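Local coordinates for protein ethylbenzene dehydrogenase alpha-subunit (Aromatoleum aromaticum, PDB 2IVF) that forms the alpha-subunit of a molybdopterin-family oxidoreductase and binds a molybdenum atom, an iron/sulfur cluster, MGD and MD1, at residues A[842-847]-A[968-973]; A[867-872]-A[902-907]; A[873-878]-A[917-922]. One frame throughout, in Å; residues are numbered along the deposited sequence.

Contact 1 (A[842-847]-A[968-973]); sequences PFKITG and GVRVSI. With MGD (2-amino-5,6-dimercapto-7-methyl-3,7,8a,9-tetrahydro-8-oxa-1,3,9,10-tetraaza-anthracen-4-one guanosine dinucleotide), chain M.
F843 and K844 run antiparallel to V971 and R970, joining the first and last strands of the six-stranded sheet in the molybdopterin dinucleotide binding domain, a member of the double-psi beta-barrel clan. Backbone bonds tie the strands: F843 N and V971 O lie 2.9 Å apart, V971 N donates back to F843 O, and I845 N donates to V969 O. G968 N donates to I845 O.

The apolar contacts lie on the face that carries F843, I845, V969 and V971. The F843 ring takes I973 CD1 almost directly over its centre, 3.5 Å from the centroid, in a CH-pi contact. V971 CG2 packs against F843 CB, and the other methyl of V971, CG1, meets I845 CG2 at 4.0 Å.

The opposite face bears two cationic chains. K844 CE passes 3.7 Å from R970 NE, but their protein acceptors are separate: K844 NZ goes to T834 and the V300 carbonyl, R970 NH1 to the H841 carbonyl. One water is shared, accepting from R970 NH2 and, weakly, from K844 NZ.

Beyond the paired residues, the earlier strand leads into the MGD pocket, where T846 CG2 lies 3.8 Å from MGD N7.

Contact 2 (A[867-872]-A[902-907]); sequences LHRGQP and EIMVRT
R869 reaches from the loop ahead of strand 873-877 to M904, V905 and R906, bracing that loop against segment 902-907 of strand 900-908 in the double-psi beta-barrel-type domain. From CB, which points at the strand, the chain runs extended to NE. CG passes R906 NH2 at 3.7 Å, and CD rests on M904 SD at 3.6 Å. NE comes within 3.4 Å of R906 NH2; both are donors, and both bond to the W130 carbonyl of the neighbouring beta-subunit, which probably eases the approach of the two charges.

At the tip, NH1 bonds to V905 O at 2.9 Å, coming from above the carbonyl plane (44° out of it), and makes a weak bond to M904 SD. NH2 turns to D888 in a salt bridge. R906 CB covers one face of this guanidinium, whose plane stands 71° from that of R906, and W130 of the beta-subunit adds a cation-pi contact.

M904, bent at its last torsion (chi3 -80°), brings CE against the Q871 side chain. Beside it a water donates to P872 O at 2.6 Å and accepts from M904 N at 3.2 Å, so the one N-H of M904 is shared between the water and, weakly, P872 O. P872 CB closes the contact on I903 CG1, 3.9 Å away.

Contact 3 (A[873-878]-A[917-922]); sequences VVHMNS and IVYFWD. With MD1 (phosphoric acid 4-(2-amino-4-oxo-3,4,5,6,-tetrahydro-pteridin-6-yl)-2-hydroxy-3,4-dimercapto-but-3-en-yl ester guanylate ester), chain N.
A single water links V873 to Y919 and W921. It donates to V873 O at 2.7 Å and accepts from both Y919 N and W921 NE1. The NE1 bond is 3.1 Å long, measured from W921 NE1 to the water. Three buried polar atoms are thus satisfied at the point where the chain after strand 915-917 peels away from its neighbour.

Just before that divergence, H875 and I917 form an antiparallel hydrogen-bonded pair. H875 N donates to I917 O at 2.8 Å and I917 N to H875 O at 3.0 Å, each lying in the plane of the accepting carbonyl. I917 O also receives a CA-H contact from V874, whose CG2 touches V918 CG2 at 3.8 Å.

The H875 and Y919 rings make a T-shaped (edge-to-face) pair, centroids 5.2 Å apart and planes at 78°. Y919 CE2 stands over the imidazole face near its rim, pointing at CE1 and NE2, while I917 CG2 lies over one face of the tyrosine. Further along, F920 puts CZ 3.2 Å from MD1 O11, and so brings this segment into the MD1 pocket.

Within this domain of the double-psi beta-barrel clan, strand 873-877 lies between strands 915-917 and 900-908, parallel to the latter, and runs into helix 878-883, whose N-cap is N877: its OD1 accepts from D880 N.

Overall arrangement
The three contacts are largely buried and share one six-stranded sheet. Contact 1 joins its first and last strands, contact 3 pairs strands 873-877 and 915-917, and contact 2 secures a loop to strand 900-908. Contacts 2 and 3 are closest, with centres about 7 Å apart, and M904 and R906 bond directly to the V874 backbone. T846 O receives V918 N, connecting contact 1 to contact 3. Chemistry follows place: contact 1 combines backbone pairing and aliphatic packing, with lysine and arginine at its more exposed margin; contact 3 adds an aromatic pair and a water bridging its two segments, and reaches MD1 through F920; contact 2, against the beta-subunit, relies on buried guanidinium groups.

Contact 1 (A[842-847]-A[968-973])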
loop_
_atom_site.group_PDB
_atom_site.type_symbol
_atom_site.label_atom_id
_atom_site.label_comp_id
_atom_site.label_asym_id
_atom_site.label_seq_id
_atom_site.Cartn_x
_atom_site.Cartn_y
_atom_site.Cartn_z
ATOM N N PRO A 842 -28.574 5.846 -5.978
ATOM C CA PRO A 842 -28.221 5.017 -7.114
ATOM C C PRO A 842 -26.842 4.383 -7.148
ATOM O O PRO A 842 -26.700 3.410 -7.876
ATOM C CB PRO A 842 -28.390 5.968 -8.294
ATOM C CG PRO A 842 -27.989 7.224 -7.774
ATOM C CD PRO A 842 -28.408 7.263 -6.305
ATOM N N PHE A 843 -25.844 4.866 -6.396
ATOM C CA PHE A 843 -24.539 4.222 -6.454
ATOM C C PHE A 843 -24.444 3.215 -5.322
ATOM O O PHE A 843 -25.047 3.388 -4.268
ATOM C CB PHE A 843 -23.363 5.192 -6.343
ATOM C CG PHE A 843 -23.243 6.123 -7.505
ATOM C CD1 PHE A 843 -24.047 7.244 -7.569
ATOM C CD2 PHE A 843 -22.357 5.857 -8.566
ATOM C CE1 PHE A 843 -23.963 8.112 -8.653
ATOM C CE2 PHE A 843 -22.275 6.726 -9.649
ATOM C CZ PHE A 843 -23.058 7.849 -9.684
ATOM N N LYS A 844 -23.708 2.155 -5.576
ATOM C CA LYS A 844 -23.275 1.219 -4.539
ATOM C C LYS A 844 -21.814 1.487 -4.261
ATOM O O LYS A 844 -20.973 1.394 -5.161
ATOM C CB LYS A 844 -23.508 -0.215 -4.972
ATOM C CG LYS A 844 -24.923 -0.663 -4.771
ATOM C CD LYS A 844 -24.967 -2.173 -4.889
ATOM C CE LYS A 844 -26.331 -2.700 -4.635
ATOM N NZ LYS A 844 -26.316 -4.171 -4.778
ATOM N N ILE A 845 -21.507 1.839 -3.005
ATOM C CA ILE A 845 -20.166 2.221 -2.658
ATOM C C ILE A 845 -19.418 1.003 -2.146
ATOM O O ILE A 845 -19.889 0.285 -1.259
ATOM C CB ILE A 845 -20.159 3.413 -1.644
ATOM C CG1 ILE A 845 -18.746 3.991 -1.498
ATOM C CG2 ILE A 845 -20.791 3.023 -0.264
ATOM C CD1 ILE A 845 -18.809 5.475 -1.056
ATOM N N THR A 846 -18.236 0.800 -2.699
ATOM C CA THR A 846 -17.358 -0.225 -2.238
ATOM C C THR A 846 -16.036 0.403 -1.786
ATOM O O THR A 846 -15.778 1.609 -1.991
ATOM C CB THR A 846 -17.108 -1.321 -3.314
ATOM O OG1 THR A 846 -16.395 -0.780 -4.433
ATOM C CG2 THR A 846 -18.439 -1.984 -3.784
ATOM N N GLY A 847 -15.204 -0.411 -1.154
ATOM C CA GLY A 847 -13.919 0.045 -0.678
ATOM C C GLY A 847 -12.795 -0.943 -0.871
ATOM O O GLY A 847 -12.848 -1.829 -1.715
ATOM N N GLY A 968 -21.483 -1.882 -0.663
ATOM C CA GLY A 968 -22.723 -1.832 -1.384
ATOM C C GLY A 968 -23.733 -0.888 -0.769
ATOM O O GLY A 968 -24.860 -0.799 -1.224
ATOM N N VAL A 969 -23.333 -0.180 0.290
ATOM C CA VAL A 969 -24.173 0.861 0.833
ATOM C C VAL A 969 -24.518 1.841 -0.292
ATOM O O VAL A 969 -23.721 2.077 -1.226
ATOM C CB VAL A 969 -23.519 1.536 2.031
ATOM C CG1 VAL A 969 -24.238 2.894 2.410
ATOM C CG2 VAL A 969 -23.558 0.545 3.233
ATOM N N ARG A 970 -25.714 2.380 -0.218
ATOM C CA ARG A 970 -26.176 3.295 -1.215
ATOM C C ARG A 970 -25.713 4.711 -0.934
ATOM O O ARG A 970 -25.876 5.224 0.171
ATOM C CB ARG A 970 -27.702 3.292 -1.262
ATOM C CG ARG A 970 -28.308 1.954 -1.669
ATOM C CD ARG A 970 -27.675 1.357 -2.918
ATOM N NE ARG A 970 -28.354 0.167 -3.442
ATOM C CZ ARG A 970 -29.364 0.190 -4.336
ATOM N NH1 ARG A 970 -29.864 1.320 -4.828
ATOM N NH2 ARG A 970 -29.906 -0.943 -4.769
ATOM N N VAL A 971 -25.210 5.363 -1.975
ATOM C CA VAL A 971 -24.906 6.775 -1.928
ATOM C C VAL A 971 -25.363 7.443 -3.208
ATOM O O VAL A 971 -25.495 6.792 -4.222
ATOM C CB VAL A 971 -23.417 7.041 -1.744
ATOM C CG1 VAL A 971 -22.966 6.426 -0.421
ATOM C CG2 VAL A 971 -22.588 6.545 -2.957
ATOM N N SER A 972 -25.670 8.733 -3.102
ATOM C CA SER A 972 -25.827 9.628 -4.249
ATOM C C SER A 972 -24.540 10.460 -4.356
ATOM O O SER A 972 -23.845 10.630 -3.379
ATOM C CB SER A 972 -27.028 10.519 -4.017
ATOM O OG SER A 972 -28.242 9.896 -4.432
ATOM N N ILE A 973 -24.216 10.953 -5.541
ATOM C CA ILE A 973 -23.036 11.790 -5.719
ATOM C C ILE A 973 -23.440 13.061 -6.461
ATOM O O ILE A 973 -24.213 13.017 -7.412
ATOM C CB ILE A 973 -21.933 11.031 -6.497
ATOM C CG1 ILE A 973 -21.555 9.735 -5.792
ATOM C CG2 ILE A 973 -20.718 11.915 -6.701
ATOM C CD1 ILE A 973 -20.714 8.706 -6.697
HETATM P PB MGD M . -10.257 -5.590 0.225
HETATM O O1B MGD M . -9.136 -4.613 0.149
HETATM O O2B MGD M . -11.460 -5.123 0.960
HETATM O O3B MGD M . -9.895 -7.008 0.813
HETATM O O3A MGD M . -7.553 -6.914 1.809
HETATM P PA MGD M . -8.487 -7.816 0.882
HETATM O O1A MGD M . -7.798 -7.902 -0.409
HETATM O O2A MGD M . -8.825 -9.051 1.566
HETATM O "O5'" MGD M . -10.718 -6.002 -1.260
HETATM C "C5'" MGD M . -11.038 -4.970 -2.205
HETATM C "C4'" MGD M . -11.744 -5.572 -3.416
HETATM O "O4'" MGD M . -13.034 -6.039 -3.045
HETATM C "C3'" MGD M . -12.033 -4.368 -4.281
HETATM O "O3'" MGD M . -10.950 -4.242 -5.195
HETATM C "C2'" MGD M . -13.343 -4.758 -4.979
HETATM O "O2'" MGD M . -13.109 -4.937 -6.388
HETATM C "C1'" MGD M . -13.736 -6.079 -4.297
HETATM N N9 MGD M . -15.197 -6.079 -4.046
HETATM C C8 MGD M . -15.931 -5.168 -3.387
HETATM N N7 MGD M . -17.214 -5.545 -3.331
HETATM C C5 MGD M . -17.280 -6.744 -3.964
HETATM C C6 MGD M . -18.282 -7.649 -4.284
HETATM O O6 MGD M . -19.481 -7.504 -4.019
HETATM N N1 MGD M . -17.908 -8.811 -4.967
HETATM C C2 MGD M . -16.600 -9.112 -5.377
HETATM N N2 MGD M . -16.337 -10.277 -6.062
HETATM N N3 MGD M . -15.646 -8.235 -5.037
HETATM C C4 MGD M . -15.972 -7.080 -4.380
HETATM C C10 MGD M . -7.910 -6.603 3.106
HETATM C C11 MGD M . -6.723 -6.858 4.002
HETATM O O11 MGD M . -5.681 -6.099 3.543
HETATM C C12 MGD M . -6.985 -6.630 5.498
HETATM S S12 MGD M . -8.545 -6.977 6.231
HETATM C C13 MGD M . -5.976 -6.146 6.293
HETATM S S13 MGD M . -6.266 -5.916 7.983
HETATM C C14 MGD M . -4.649 -5.799 5.711
HETATM N N15 MGD M . -4.643 -4.319 5.525
HETATM C C16 MGD M . -3.875 -3.711 4.513
HETATM C C17 MGD M . -3.727 -2.353 4.401
HETATM O O17 MGD M . -4.297 -1.565 5.193
HETATM N N18 MGD M . -2.937 -1.860 3.342
HETATM C C19 MGD M . -2.305 -2.670 2.451
HETATM N N19 MGD M . -1.578 -2.092 1.474
HETATM N N20 MGD M . -2.504 -3.991 2.573
HETATM C C21 MGD M . -3.228 -4.510 3.577
HETATM N N22 MGD M . -3.403 -5.886 3.682
HETATM C C23 MGD M . -4.543 -6.480 4.318
HETATM O O HOH W 1 -29.099 -3.650 -3.742
#

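Contact 2 (A[867-872]-A[902-907])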
loop_
_atom_site.group_PDB
_atom_site.type_symbol
_atom_site.label_atom_id
_atom_site.label_comp_id
_atom_site.label_asym_id
_atom_site.label_seq_id
_atom_site.Cartn_x
_atom_site.Cartn_y
_atom_site.Cartn_z
ATOM N N LEU A 867 3.233 9.501 -3.111
ATOM C CA LEU A 867 3.044 8.415 -4.105
ATOM C C LEU A 867 1.625 8.477 -4.691
ATOM O O LEU A 867 1.292 7.707 -5.561
ATOM C CB LEU A 867 3.264 7.057 -3.421
ATOM C CG LEU A 867 4.755 6.892 -3.041
ATOM C CD1 LEU A 867 5.034 5.509 -2.440
ATOM C CD2 LEU A 867 5.723 7.105 -4.195
ATOM N N HIS A 868 0.802 9.392 -4.190
ATOM C CA HIS A 868 -0.587 9.469 -4.614
ATOM C C HIS A 868 -1.083 10.908 -4.545
ATOM O O HIS A 868 -0.278 11.820 -4.442
ATOM C CB HIS A 868 -1.462 8.487 -3.855
ATOM C CG HIS A 868 -1.442 8.649 -2.361
ATOM N ND1 HIS A 868 -2.359 9.422 -1.670
ATOM C CD2 HIS A 868 -0.629 8.114 -1.432
ATOM C CE1 HIS A 868 -2.096 9.359 -0.379
ATOM N NE2 HIS A 868 -1.062 8.553 -0.203
ATOM N N ARG A 869 -2.390 11.132 -4.627
ATOM C CA ARG A 869 -2.908 12.517 -4.623
ATOM C C ARG A 869 -2.865 13.173 -3.232
ATOM O O ARG A 869 -3.139 14.354 -3.106
ATOM C CB ARG A 869 -4.316 12.576 -5.180
ATOM C CG ARG A 869 -4.523 12.035 -6.601
ATOM C CD ARG A 869 -5.810 12.583 -7.175
ATOM N NE ARG A 869 -6.042 12.088 -8.519
ATOM C CZ ARG A 869 -7.160 12.254 -9.197
ATOM N NH1 ARG A 869 -8.167 12.977 -8.693
ATOM N NH2 ARG A 869 -7.265 11.716 -10.412
ATOM N N GLY A 870 -2.533 12.387 -2.207
ATOM C CA GLY A 870 -2.220 12.909 -0.854
ATOM C C GLY A 870 -3.452 13.221 -0.047
ATOM O O GLY A 870 -3.385 13.915 0.959
ATOM N N GLN A 871 -4.588 12.716 -0.501
ATOM C CA GLN A 871 -5.889 13.075 0.070
ATOM C C GLN A 871 -6.919 12.018 -0.271
ATOM O O GLN A 871 -6.688 11.213 -1.173
ATOM C CB GLN A 871 -6.355 14.429 -0.517
ATOM C CG GLN A 871 -6.532 14.384 -1.985
ATOM C CD GLN A 871 -6.513 15.748 -2.582
ATOM O OE1 GLN A 871 -5.513 16.180 -3.151
ATOM N NE2 GLN A 871 -7.583 16.465 -2.390
ATOM N N PRO A 872 -8.069 12.035 0.418
ATOM C CA PRO A 872 -9.110 11.105 0.070
ATOM C C PRO A 872 -9.618 11.277 -1.359
ATOM O O PRO A 872 -9.742 12.411 -1.849
ATOM C CB PRO A 872 -10.203 11.422 1.086
ATOM C CG PRO A 872 -9.439 11.940 2.312
ATOM C CD PRO A 872 -8.462 12.841 1.589
ATOM N N GLU A 902 -17.325 14.971 1.674
ATOM C CA GLU A 902 -16.809 15.589 0.471
ATOM C C GLU A 902 -15.497 14.933 0.207
ATOM O O GLU A 902 -14.722 14.730 1.136
ATOM C CB GLU A 902 -16.608 17.081 0.687
ATOM C CG GLU A 902 -16.043 17.807 -0.499
ATOM C CD GLU A 902 -16.202 19.315 -0.415
ATOM O OE1 GLU A 902 -17.148 19.820 0.250
ATOM O OE2 GLU A 902 -15.372 20.000 -1.053
ATOM N N ILE A 903 -15.249 14.621 -1.066
ATOM C CA ILE A 903 -14.095 13.843 -1.467
ATOM C C ILE A 903 -13.723 14.220 -2.881
ATOM O O ILE A 903 -14.601 14.617 -3.654
ATOM C CB ILE A 903 -14.463 12.362 -1.350
ATOM C CG1 ILE A 903 -13.225 11.489 -1.380
ATOM C CG2 ILE A 903 -15.533 12.021 -2.374
ATOM C CD1 ILE A 903 -13.498 10.047 -0.840
ATOM N N MET A 904 -12.431 14.166 -3.188
ATOM C CA MET A 904 -11.926 14.417 -4.540
ATOM C C MET A 904 -12.249 13.249 -5.447
ATOM O O MET A 904 -12.134 12.095 -5.035
ATOM C CB MET A 904 -10.425 14.660 -4.530
ATOM C CG MET A 904 -9.793 14.703 -5.952
ATOM S SD MET A 904 -8.061 15.105 -5.902
ATOM C CE MET A 904 -8.094 16.895 -5.692
ATOM N N VAL A 905 -12.563 13.540 -6.707
ATOM C CA VAL A 905 -13.004 12.543 -7.637
ATOM C C VAL A 905 -11.850 12.130 -8.540
ATOM O O VAL A 905 -11.081 12.959 -9.051
ATOM C CB VAL A 905 -14.155 13.053 -8.512
ATOM C CG1 VAL A 905 -14.515 12.018 -9.634
ATOM C CG2 VAL A 905 -15.384 13.345 -7.658
ATOM N N ARG A 906 -11.704 10.830 -8.658
ATOM C CA ARG A 906 -10.910 10.217 -9.725
ATOM C C ARG A 906 -11.877 9.549 -10.698
ATOM O O ARG A 906 -12.676 8.743 -10.292
ATOM C CB ARG A 906 -10.020 9.157 -9.119
ATOM C CG ARG A 906 -9.428 8.148 -10.131
ATOM C CD ARG A 906 -8.339 7.319 -9.478
ATOM N NE ARG A 906 -7.106 8.065 -9.386
ATOM C CZ ARG A 906 -6.298 8.093 -8.340
ATOM N NH1 ARG A 906 -6.577 7.439 -7.232
ATOM N NH2 ARG A 906 -5.215 8.830 -8.417
ATOM N N THR A 907 -11.802 9.866 -11.984
ATOM C CA THR A 907 -12.659 9.186 -12.970
ATOM C C THR A 907 -11.847 8.102 -13.644
ATOM O O THR A 907 -10.686 8.317 -13.952
ATOM C CB THR A 907 -13.211 10.155 -14.018
ATOM O OG1 THR A 907 -12.134 10.790 -14.710
ATOM C CG2 THR A 907 -14.047 11.225 -13.368
HETATM O O HOH W 2 -10.257 14.835 -0.956
#

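Contact 3 (A[873-878]-A[917-922])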
loop_
_atom_site.group_PDB
_atom_site.type_symbol
_atom_site.label_atom_id
_atom_site.label_comp_id
_atom_site.label_asym_id
_atom_site.label_seq_id
_atom_site.Cartn_x
_atom_site.Cartn_y
_atom_site.Cartn_z
ATOM N N VAL A 873 -9.889 10.148 -2.013
ATOM C CA VAL A 873 -10.330 10.101 -3.418
ATOM C C VAL A 873 -11.480 9.125 -3.555
ATOM O O VAL A 873 -11.436 8.028 -2.972
ATOM C CB VAL A 873 -9.169 9.664 -4.334
ATOM C CG1 VAL A 873 -9.620 9.456 -5.793
ATOM C CG2 VAL A 873 -8.063 10.757 -4.342
ATOM N N VAL A 874 -12.518 9.498 -4.306
ATOM C CA VAL A 874 -13.515 8.531 -4.703
ATOM C C VAL A 874 -13.319 8.184 -6.185
ATOM O O VAL A 874 -13.177 9.075 -7.012
ATOM C CB VAL A 874 -14.958 9.005 -4.482
ATOM C CG1 VAL A 874 -15.238 10.284 -5.273
ATOM C CG2 VAL A 874 -15.907 7.898 -4.883
ATOM N N HIS A 875 -13.236 6.885 -6.511
ATOM C CA HIS A 875 -13.125 6.483 -7.911
ATOM C C HIS A 875 -14.526 6.309 -8.475
ATOM O O HIS A 875 -15.352 5.585 -7.904
ATOM C CB HIS A 875 -12.404 5.158 -8.111
ATOM C CG HIS A 875 -10.992 5.126 -7.589
ATOM N ND1 HIS A 875 -10.015 4.343 -8.171
ATOM C CD2 HIS A 875 -10.407 5.743 -6.535
ATOM C CE1 HIS A 875 -8.878 4.499 -7.505
ATOM N NE2 HIS A 875 -9.090 5.341 -6.509
ATOM N N MET A 876 -14.783 6.986 -9.582
ATOM C CA MET A 876 -16.065 6.906 -10.251
ATOM C C MET A 876 -15.864 6.484 -11.676
ATOM O O MET A 876 -14.874 6.854 -12.310
ATOM C CB MET A 876 -16.744 8.272 -10.292
ATOM C CG MET A 876 -17.125 8.856 -8.975
ATOM S SD MET A 876 -17.981 10.419 -9.232
ATOM C CE MET A 876 -19.488 9.812 -10.045
ATOM N N ASN A 877 -16.813 5.740 -12.216
ATOM C CA ASN A 877 -16.833 5.510 -13.657
ATOM C C ASN A 877 -16.896 6.820 -14.418
ATOM O O ASN A 877 -17.672 7.726 -14.087
ATOM C CB ASN A 877 -18.052 4.664 -14.034
ATOM C CG ASN A 877 -18.125 4.402 -15.524
ATOM O OD1 ASN A 877 -18.692 5.212 -16.292
ATOM N ND2 ASN A 877 -17.480 3.333 -15.951
ATOM N N SER A 878 -16.091 6.926 -15.478
ATOM C CA SER A 878 -15.964 8.190 -16.209
ATOM C C SER A 878 -17.289 8.723 -16.724
ATOM O O SER A 878 -17.541 9.914 -16.662
ATOM C CB SER A 878 -15.032 8.007 -17.434
ATOM O OG SER A 878 -13.823 7.428 -17.042
ATOM N N ILE A 917 -15.996 3.876 -5.487
ATOM C CA ILE A 917 -15.031 3.238 -4.624
ATOM C C ILE A 917 -14.270 4.257 -3.809
ATOM O O ILE A 917 -13.738 5.230 -4.368
ATOM C CB ILE A 917 -13.977 2.520 -5.471
ATOM C CG1 ILE A 917 -14.649 1.563 -6.477
ATOM C CG2 ILE A 917 -12.958 1.777 -4.573
ATOM C CD1 ILE A 917 -13.644 0.947 -7.481
ATOM N N VAL A 918 -14.173 4.017 -2.504
ATOM C CA VAL A 918 -13.253 4.761 -1.656
ATOM C C VAL A 918 -12.455 3.769 -0.829
ATOM O O VAL A 918 -13.011 3.048 -0.014
ATOM C CB VAL A 918 -14.005 5.739 -0.698
ATOM C CG1 VAL A 918 -13.011 6.538 0.154
ATOM C CG2 VAL A 918 -14.970 6.666 -1.465
ATOM N N TYR A 919 -11.168 3.679 -1.129
ATOM C CA TYR A 919 -10.210 2.911 -0.333
ATOM C C TYR A 919 -9.982 3.779 0.861
ATOM O O TYR A 919 -9.919 4.988 0.700
ATOM C CB TYR A 919 -8.895 2.789 -1.098
ATOM C CG TYR A 919 -9.048 2.041 -2.392
ATOM C CD1 TYR A 919 -9.169 0.671 -2.395
ATOM C CD2 TYR A 919 -9.031 2.710 -3.618
ATOM C CE1 TYR A 919 -9.286 -0.021 -3.583
ATOM C CE2 TYR A 919 -9.186 2.026 -4.789
ATOM C CZ TYR A 919 -9.269 0.669 -4.771
ATOM O OH TYR A 919 -9.429 -0.039 -5.916
ATOM N N PHE A 920 -9.960 3.222 2.071
ATOM C CA PHE A 920 -10.200 4.107 3.209
ATOM C C PHE A 920 -9.109 5.096 3.499
ATOM O O PHE A 920 -7.949 4.916 3.099
ATOM C CB PHE A 920 -10.633 3.350 4.466
ATOM C CG PHE A 920 -9.608 2.436 5.048
ATOM C CD1 PHE A 920 -8.511 2.948 5.697
ATOM C CD2 PHE A 920 -9.784 1.069 5.018
ATOM C CE1 PHE A 920 -7.595 2.121 6.278
ATOM C CE2 PHE A 920 -8.851 0.215 5.611
ATOM C CZ PHE A 920 -7.795 0.734 6.256
ATOM N N TRP A 921 -9.495 6.156 4.208
ATOM C CA TRP A 921 -8.614 7.251 4.574
ATOM C C TRP A 921 -8.867 7.577 6.038
ATOM O O TRP A 921 -9.945 7.237 6.587
ATOM C CB TRP A 921 -8.940 8.488 3.720
ATOM C CG TRP A 921 -8.746 8.208 2.252
ATOM C CD1 TRP A 921 -9.708 7.872 1.353
ATOM C CD2 TRP A 921 -7.504 8.168 1.549
ATOM N NE1 TRP A 921 -9.155 7.682 0.091
ATOM C CE2 TRP A 921 -7.799 7.865 0.188
ATOM C CE3 TRP A 921 -6.191 8.447 1.907
ATOM C CZ2 TRP A 921 -6.812 7.743 -0.781
ATOM C CZ3 TRP A 921 -5.224 8.328 0.956
ATOM C CH2 TRP A 921 -5.523 7.974 -0.368
ATOM N N ASP A 922 -7.909 8.234 6.687
ATOM C CA ASP A 922 -8.146 8.634 8.062
ATOM C C ASP A 922 -9.096 9.791 8.045
ATOM O O ASP A 922 -9.087 10.581 7.112
ATOM C CB ASP A 922 -6.832 8.994 8.749
ATOM C CG ASP A 922 -6.884 8.842 10.258
ATOM O OD1 ASP A 922 -7.989 8.717 10.864
ATOM O OD2 ASP A 922 -5.764 8.926 10.828
HETATM P PB MD1 N . -7.652 0.373 12.791
HETATM O O3B MD1 N . -6.578 1.140 11.920
HETATM O O1B MD1 N . -6.946 -0.746 13.467
HETATM O O2B MD1 N . -8.569 1.287 13.508
HETATM O O3A MD1 N . -8.553 -0.275 11.657
HETATM C C10 MD1 N . -8.290 -1.579 11.096
HETATM C C11 MD1 N . -9.278 -1.691 9.947
HETATM O O11 MD1 N . -8.667 -0.884 8.883
HETATM C C12 MD1 N . -9.369 -3.116 9.471
HETATM S S12 MD1 N . -8.189 -4.283 9.883
HETATM C C13 MD1 N . -10.371 -3.520 8.625
HETATM S S13 MD1 N . -10.469 -5.096 8.029
HETATM C C14 MD1 N . -11.460 -2.617 8.188
HETATM N N15 MD1 N . -11.611 -2.352 6.797
HETATM C C16 MD1 N . -12.514 -1.428 6.341
HETATM C C15 MD1 N . -12.679 -1.324 4.972
HETATM O O14 MD1 N . -12.036 -2.055 4.173
HETATM N N17 MD1 N . -13.523 -0.338 4.574
HETATM C C17 MD1 N . -14.223 0.450 5.489
HETATM N N16 MD1 N . -15.040 1.364 4.985
HETATM N N18 MD1 N . -14.071 0.287 6.813
HETATM C C20 MD1 N . -13.238 -0.639 7.238
HETATM N N8 MD1 N . -13.119 -0.845 8.575
HETATM C C7 MD1 N . -12.197 -1.762 9.189
HETATM P PA MD1 N . -5.919 2.605 12.023
HETATM O O1A MD1 N . -4.614 2.490 11.305
HETATM O O2A MD1 N . -6.899 3.580 11.495
HETATM O "O5'" MD1 N . -5.685 2.887 13.559
HETATM C "C5'" MD1 N . -4.645 2.144 14.186
HETATM C "C4'" MD1 N . -3.762 3.059 14.929
HETATM O "O4'" MD1 N . -2.694 2.222 15.354
HETATM C "C1'" MD1 N . -1.567 3.096 15.429
HETATM N N9 MD1 N . -0.268 2.410 15.448
HETATM C C4 MD1 N . 0.467 2.282 16.543
HETATM N N3 MD1 N . 0.210 2.692 17.808
HETATM C C2 MD1 N . 1.088 2.447 18.781
HETATM N N2 MD1 N . 0.833 2.841 20.058
HETATM N N1 MD1 N . 2.286 1.849 18.442
HETATM C C6 MD1 N . 2.610 1.411 17.181
HETATM O O6 MD1 N . 3.677 0.824 17.001
HETATM C C5 MD1 N . 1.654 1.627 16.176
HETATM N N7 MD1 N . 1.597 1.388 14.871
HETATM C C8 MD1 N . 0.421 1.859 14.445
HETATM C "C2'" MD1 N . -1.666 3.960 14.176
HETATM O "O2'" MD1 N . -0.981 5.231 14.291
HETATM C "C3'" MD1 N . -3.181 4.092 13.956
HETATM O "O3'" MD1 N . -3.668 5.417 14.297
HETATM O O HOH W 3 -9.746 5.938 -2.416
#